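PDB 1FI2: oxalate oxidase, which oxidises oxalate with molecular oxygen to carbon dioxide and hydrogen peroxide in the plant cell wall, using manganese, and also shows superoxide dismutase activity. Local coordinates for residues E58-A62 / S155-G159. Numbering follows the deposited sequence.
Sequences ELDVA and SQNPG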
ATOM      1  N   GLU A  58       6.688  24.388 -10.191  1.00  8.25           N
ATOM      2  CA  GLU A  58       6.480  23.205  -9.368  1.00  9.12           C
ATOM      3  C   GLU A  58       5.951  23.494  -7.972  1.00  7.95           C
ATOM      4  O   GLU A  58       6.326  24.463  -7.318  1.00  7.65           O
ATOM      5  CB  GLU A  58       7.787  22.408  -9.250  1.00 11.10           C
ATOM      6  CG  GLU A  58       8.406  22.021 -10.580  1.00 13.79           C
ATOM      7  CD  GLU A  58       9.358  20.848 -10.479  1.00 15.64           C
ATOM      8  OE1 GLU A  58       8.963  19.715 -10.831  1.00 16.79           O
ATOM      9  OE2 GLU A  58      10.512  21.047 -10.046  1.00 17.11           O
ATOM     10  N   LEU A  59       5.115  22.571  -7.487  1.00  7.07           N
ATOM     11  CA  LEU A  59       4.609  22.672  -6.119  1.00  6.11           C
ATOM     12  C   LEU A  59       4.629  21.292  -5.465  1.00  5.65           C
ATOM     13  O   LEU A  59       3.651  20.795  -4.913  1.00  4.68           O
ATOM     14  CB  LEU A  59       3.237  23.333  -6.057  1.00  6.39           C
ATOM     15  CG  LEU A  59       2.882  24.026  -4.743  1.00  6.56           C
ATOM     16  CD1 LEU A  59       3.893  25.104  -4.379  1.00  6.71           C
ATOM     17  CD2 LEU A  59       1.486  24.634  -4.808  1.00  6.18           C
ATOM     18  N   ASP A  60       5.788  20.652  -5.601  1.00  5.05           N
ATOM     19  CA  ASP A  60       6.024  19.344  -4.988  1.00  5.45           C
ATOM     20  C   ASP A  60       6.544  19.598  -3.578  1.00  4.54           C
ATOM     21  O   ASP A  60       6.657  20.760  -3.162  1.00  4.14           O
ATOM     22  CB  ASP A  60       6.966  18.495  -5.817  1.00  6.87           C
ATOM     23  CG  ASP A  60       8.315  19.085  -6.141  1.00  8.26           C
ATOM     24  OD1 ASP A  60       9.151  18.347  -6.720  1.00 10.02           O
ATOM     25  OD2 ASP A  60       8.572  20.268  -5.842  1.00  9.72           O
ATOM     26  N   VAL A  61       6.931  18.563  -2.844  1.00  4.17           N
ATOM     27  CA  VAL A  61       7.377  18.718  -1.461  1.00  3.88           C
ATOM     28  C   VAL A  61       8.591  19.607  -1.279  1.00  4.25           C
ATOM     29  O   VAL A  61       8.689  20.292  -0.252  1.00  4.06           O
ATOM     30  CB  VAL A  61       7.592  17.334  -0.814  1.00  3.86           C
ATOM     31  CG1 VAL A  61       8.819  16.638  -1.386  1.00  3.97           C
ATOM     32  CG2 VAL A  61       7.672  17.446   0.702  1.00  3.95           C
ATOM     33  N   ALA A  62       9.475  19.738  -2.260  1.00  4.48           N
ATOM     34  CA  ALA A  62      10.606  20.654  -2.177  1.00  4.85           C
ATOM     35  C   ALA A  62      10.157  22.111  -2.166  1.00  5.02           C
ATOM     36  O   ALA A  62      10.843  22.963  -1.588  1.00  4.83           O
ATOM     37  CB  ALA A  62      11.557  20.394  -3.337  1.00  4.56           C
ATOM     38  N   SER A 155       1.238  11.861  -5.463  1.00  2.90           N
ATOM     39  CA  SER A 155       2.534  11.716  -4.847  1.00  2.99           C
ATOM     40  C   SER A 155       3.034  13.103  -4.441  1.00  2.72           C
ATOM     41  O   SER A 155       2.732  14.104  -5.094  1.00  2.44           O
ATOM     42  CB  SER A 155       3.570  11.078  -5.778  1.00  2.76           C
ATOM     43  OG  SER A 155       4.829  11.030  -5.109  1.00  2.57           O
ATOM     44  N   GLN A 156       3.829  13.147  -3.378  1.00  2.82           N
ATOM     45  CA  GLN A 156       4.454  14.387  -2.931  1.00  2.82           C
ATOM     46  C   GLN A 156       5.650  14.722  -3.825  1.00  3.45           C
ATOM     47  O   GLN A 156       6.167  15.838  -3.811  1.00  2.77           O
ATOM     48  CB  GLN A 156       4.922  14.271  -1.476  1.00  2.90           C
ATOM     49  CG  GLN A 156       6.069  13.292  -1.265  1.00  2.34           C
ATOM     50  CD  GLN A 156       6.485  13.180   0.188  1.00  2.46           C
ATOM     51  OE1 GLN A 156       5.634  12.991   1.051  1.00  2.66           O
ATOM     52  NE2 GLN A 156       7.782  13.278   0.458  1.00  2.65           N
ATOM     53  N   ASN A 157       6.128  13.738  -4.573  1.00  2.87           N
ATOM     54  CA  ASN A 157       7.273  13.885  -5.463  1.00  3.31           C
ATOM     55  C   ASN A 157       7.115  12.939  -6.644  1.00  3.36           C
ATOM     56  O   ASN A 157       7.733  11.875  -6.722  1.00  3.06           O
ATOM     57  CB  ASN A 157       8.546  13.580  -4.667  1.00  4.13           C
ATOM     58  CG  ASN A 157       9.826  13.893  -5.401  1.00  4.74           C
ATOM     59  OD1 ASN A 157      10.857  13.231  -5.230  1.00  5.55           O
ATOM     60  ND2 ASN A 157       9.770  14.932  -6.222  1.00  5.14           N
ATOM     61  N   PRO A 158       6.263  13.303  -7.605  1.00  3.40           N
ATOM     62  CA  PRO A 158       5.995  12.482  -8.765  1.00  3.37           C
ATOM     63  C   PRO A 158       7.209  12.158  -9.618  1.00  3.66           C
ATOM     64  O   PRO A 158       7.302  11.056 -10.168  1.00  3.19           O
ATOM     65  CB  PRO A 158       4.953  13.256  -9.568  1.00  3.94           C
ATOM     66  CG  PRO A 158       4.917  14.627  -9.008  1.00  4.85           C
ATOM     67  CD  PRO A 158       5.465  14.553  -7.611  1.00  3.88           C
ATOM     68  N   GLY A 159       8.104  13.127  -9.751  1.00  3.26           N
ATOM     69  CA  GLY A 159       9.294  13.007 -10.579  1.00  3.03           C
ATOM     70  C   GLY A 159       8.923  13.342 -12.025  1.00  3.03           C
ATOM     71  O   GLY A 159       7.748  13.264 -12.377  1.00  3.06           O
TER
HETATM   72  O   HOH W   1       8.332  15.833  -8.764  1.00 13.74           O
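Where strand 54-59 of the germin beta-jellyroll ends, the turn of Asp60 and Val61 meets Gln156 and Asn157, in the loop between strands 147-153 and 161-162. A single backbone hydrogen bond joins them: Val61 N donates to Gln156 O (3.0 Å, 158° at the hydrogen), reached in the carbonyl plane. Asp60 CB packs 3.4 Å from the same oxygen. Val61 crosses the Gln156 side chain, its CG1 lying 4.0 Å from Gln156 NE2. With chi1 of 67° Gln156 folds its CG between its own N and carbonyl carbon, then runs straight to a buried amide satisfied by Thr69 N at OE1 and Asn68 OD1 at NE2, further along the same connection that Val61 begins. Ser155 to Asn157 form an ST turn, Asn157 N donating to Ser155 OG (3.1 Å). Asp60 and Asn157 lie side by side, where Asp113 of a second subunit packs on both. A water accepts from Gly159 N (2.9 Å) and donates weakly to Asp60 OD1 (3.3 Å). The firm polar tie is thus between main chains, with a weak water link beside it, and it holds the turn against a loop whose Gly159 O is hydrogen-bonded to ND1 of the manganese ligand His90.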